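Local atomic coordinates of hypothetical protein Atu0120 (Agrobacterium tumefaciens, PDB entry 2I6H), a protein that is of unknown function, a helical bacterial protein of the DUF924 family without beta strands, crystallised with calcium ions. Residues His123-Ser128 / Phe134-Phe139. Sequence-based numbering, arbitrary orientation.
Sequences HDQAVS and FFYLPF
Two donors converge on a single carboxylate oxygen, Asp124 OD2, and between them fix how the acid is turned. The hydroxyl of Tyr136 gives the shorter bond, OH to OD2 at 2.6 Å, arriving on the anti lone pair, the one directed away from OD1. From a different quarter comes the amide of Gln125, whose NE2 lies 3.3 Å from Asp124 OD2 and well above the carboxylate plane, although the N-H itself points nearly straight at the oxygen (166°). Gln125 reaches back to its neighbour because its chain folds at chi2 (-56°). The carboxylate meets the Tyr136 ring at its hydroxyl-bearing edge, OD2 in the ring plane, and the two planes are 73° apart.

Beside this polar grip lies an apolar one, made by Phe135. Backbone atoms of His123 and Asp124 lie over one face of its ring, with the two CB atoms beyond its rim; Asp124 CA comes to 3.6 Å from Phe135 CD2, and Asp124 N rides above the plane, offset toward the rim. Val127 instead meets the ring at its edge, CG2 standing 3.7 Å from Phe135 CE2. Consecutive aromatic residues thus divide the work, Phe135 packing against helix 123-126 and Val127, and Tyr136 binding the acid.

The wider fold extends both halves: Phe135 also touches Ala118 of helix 108-120, Tyr136 rests on helix 145-155, and His123 NE2 bonds to Leu77 O. Arg132, between the segments, donates to Asp124 O and Val127 O. The arrangement exemplifies a buried tyrosine-to-aspartate hydrogen bond flanked by apolar ring packing, here joining the short, weakly bonded helix 123-126 to the residues just before helix 137-140 within an all-helical fold.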
loop_
_atom_site.group_PDB
_atom_site.type_symbol
_atom_site.label_atom_id
_atom_site.label_comp_id
_atom_site.label_asym_id
_atom_site.label_seq_id
_atom_site.Cartn_x
_atom_site.Cartn_y
_atom_site.Cartn_z
ATOM N N HIS A 123 13.705 1.839 18.873
ATOM C CA HIS A 123 14.407 1.711 17.579
ATOM C C HIS A 123 13.557 2.075 16.354
ATOM O O HIS A 123 14.082 2.602 15.327
ATOM C CB HIS A 123 14.994 0.303 17.418
ATOM C CG HIS A 123 16.143 0.009 18.338
ATOM N ND1 HIS A 123 16.929 1.002 18.878
ATOM C CD2 HIS A 123 16.648 -1.171 18.794
ATOM C CE1 HIS A 123 17.869 0.451 19.636
ATOM N NE2 HIS A 123 17.724 -0.866 19.591
ATOM N N ASP A 124 12.261 1.769 16.417
ATOM C CA ASP A 124 11.369 2.050 15.276
ATOM C C ASP A 124 11.299 3.567 15.032
ATOM O O ASP A 124 11.216 4.024 13.884
ATOM C CB ASP A 124 9.958 1.498 15.512
ATOM C CG ASP A 124 9.287 2.039 16.785
ATOM O OD1 ASP A 124 9.958 2.136 17.858
ATOM O OD2 ASP A 124 8.060 2.344 16.708
ATOM N N GLN A 125 11.357 4.331 16.124
ATOM C CA GLN A 125 11.297 5.804 16.020
ATOM C C GLN A 125 12.626 6.363 15.561
ATOM O O GLN A 125 12.677 7.523 15.117
ATOM C CB GLN A 125 10.898 6.423 17.366
ATOM C CG GLN A 125 9.448 6.093 17.746
ATOM C CD GLN A 125 8.435 6.525 16.678
ATOM O OE1 GLN A 125 8.351 7.710 16.303
ATOM N NE2 GLN A 125 7.660 5.570 16.185
ATOM N N ALA A 126 13.691 5.567 15.671
ATOM C CA ALA A 126 15.046 6.025 15.329
ATOM C C ALA A 126 15.378 5.820 13.857
ATOM O O ALA A 126 16.274 6.492 13.358
ATOM C CB ALA A 126 16.112 5.380 16.221
ATOM N N VAL A 127 14.648 4.953 13.146
ATOM C CA VAL A 127 14.879 4.801 11.683
ATOM C C VAL A 127 13.926 5.742 10.921
ATOM O O VAL A 127 12.971 6.285 11.499
ATOM C CB VAL A 127 14.708 3.304 11.244
ATOM C CG1 VAL A 127 15.575 2.377 12.133
ATOM C CG2 VAL A 127 13.236 2.882 11.314
ATOM N N SER A 128 14.173 5.933 9.630
ATOM C CA SER A 128 13.321 6.785 8.819
ATOM C C SER A 128 11.892 6.261 8.729
ATOM O O SER A 128 11.605 5.071 8.907
ATOM C CB SER A 128 13.904 6.953 7.411
ATOM O OG SER A 128 13.926 5.694 6.782
ATOM N N PHE A 134 8.858 -2.009 8.843
ATOM C CA PHE A 134 9.527 -3.328 9.037
ATOM C C PHE A 134 9.616 -3.834 10.482
ATOM O O PHE A 134 9.744 -5.057 10.709
ATOM C CB PHE A 134 10.836 -3.376 8.238
ATOM C CG PHE A 134 10.582 -3.128 6.785
ATOM C CD1 PHE A 134 9.962 -4.129 6.030
ATOM C CD2 PHE A 134 10.787 -1.855 6.205
ATOM C CE1 PHE A 134 9.611 -3.931 4.690
ATOM C CE2 PHE A 134 10.423 -1.626 4.826
ATOM C CZ PHE A 134 9.838 -2.678 4.087
ATOM N N PHE A 135 9.547 -2.908 11.459
ATOM C CA PHE A 135 9.424 -3.275 12.868
ATOM C C PHE A 135 7.982 -3.708 13.217
ATOM O O PHE A 135 7.758 -4.297 14.274
ATOM C CB PHE A 135 9.822 -2.080 13.779
ATOM C CG PHE A 135 11.278 -1.782 13.761
ATOM C CD1 PHE A 135 12.178 -2.565 14.501
ATOM C CD2 PHE A 135 11.780 -0.738 12.985
ATOM C CE1 PHE A 135 13.589 -2.299 14.481
ATOM C CE2 PHE A 135 13.173 -0.433 12.979
ATOM C CZ PHE A 135 14.085 -1.241 13.730
ATOM N N TYR A 136 7.010 -3.408 12.354
ATOM C CA TYR A 136 5.575 -3.636 12.689
ATOM C C TYR A 136 5.015 -4.862 11.975
ATOM O O TYR A 136 4.069 -5.517 12.446
ATOM C CB TYR A 136 4.756 -2.384 12.315
ATOM C CG TYR A 136 5.291 -1.089 12.925
ATOM C CD1 TYR A 136 6.072 -1.093 14.110
ATOM C CD2 TYR A 136 4.967 0.143 12.333
ATOM C CE1 TYR A 136 6.533 0.143 14.654
ATOM C CE2 TYR A 136 5.421 1.362 12.861
ATOM C CZ TYR A 136 6.190 1.347 14.017
ATOM O OH TYR A 136 6.639 2.551 14.544
ATOM N N LEU A 137 5.599 -5.169 10.811
ATOM C CA LEU A 137 5.125 -6.296 10.017
ATOM C C LEU A 137 5.093 -7.636 10.795
ATOM O O LEU A 137 4.176 -8.439 10.555
ATOM C CB LEU A 137 5.906 -6.422 8.683
ATOM C CG LEU A 137 5.628 -5.260 7.700
ATOM C CD1 LEU A 137 6.552 -5.399 6.495
ATOM C CD2 LEU A 137 4.165 -5.330 7.246
ATOM N N PRO A 138 6.086 -7.904 11.688
ATOM C CA PRO A 138 5.988 -9.156 12.473
ATOM C C PRO A 138 4.646 -9.245 13.237
ATOM O O PRO A 138 4.110 -10.337 13.400
ATOM C CB PRO A 138 7.211 -9.099 13.410
ATOM C CG PRO A 138 8.225 -8.318 12.619
ATOM C CD PRO A 138 7.342 -7.190 11.984
ATOM N N PHE A 139 4.100 -8.101 13.657
ATOM C CA PHE A 139 2.810 -8.131 14.379
ATOM C C PHE A 139 1.662 -8.451 13.401
ATOM O O PHE A 139 0.779 -9.249 13.738
ATOM C CB PHE A 139 2.605 -6.842 15.169
ATOM C CG PHE A 139 3.684 -6.617 16.193
ATOM C CD1 PHE A 139 3.692 -7.387 17.364
ATOM C CD2 PHE A 139 4.716 -5.696 15.951
ATOM C CE1 PHE A 139 4.707 -7.197 18.354
ATOM C CE2 PHE A 139 5.744 -5.516 16.917
ATOM C CZ PHE A 139 5.727 -6.269 18.110
#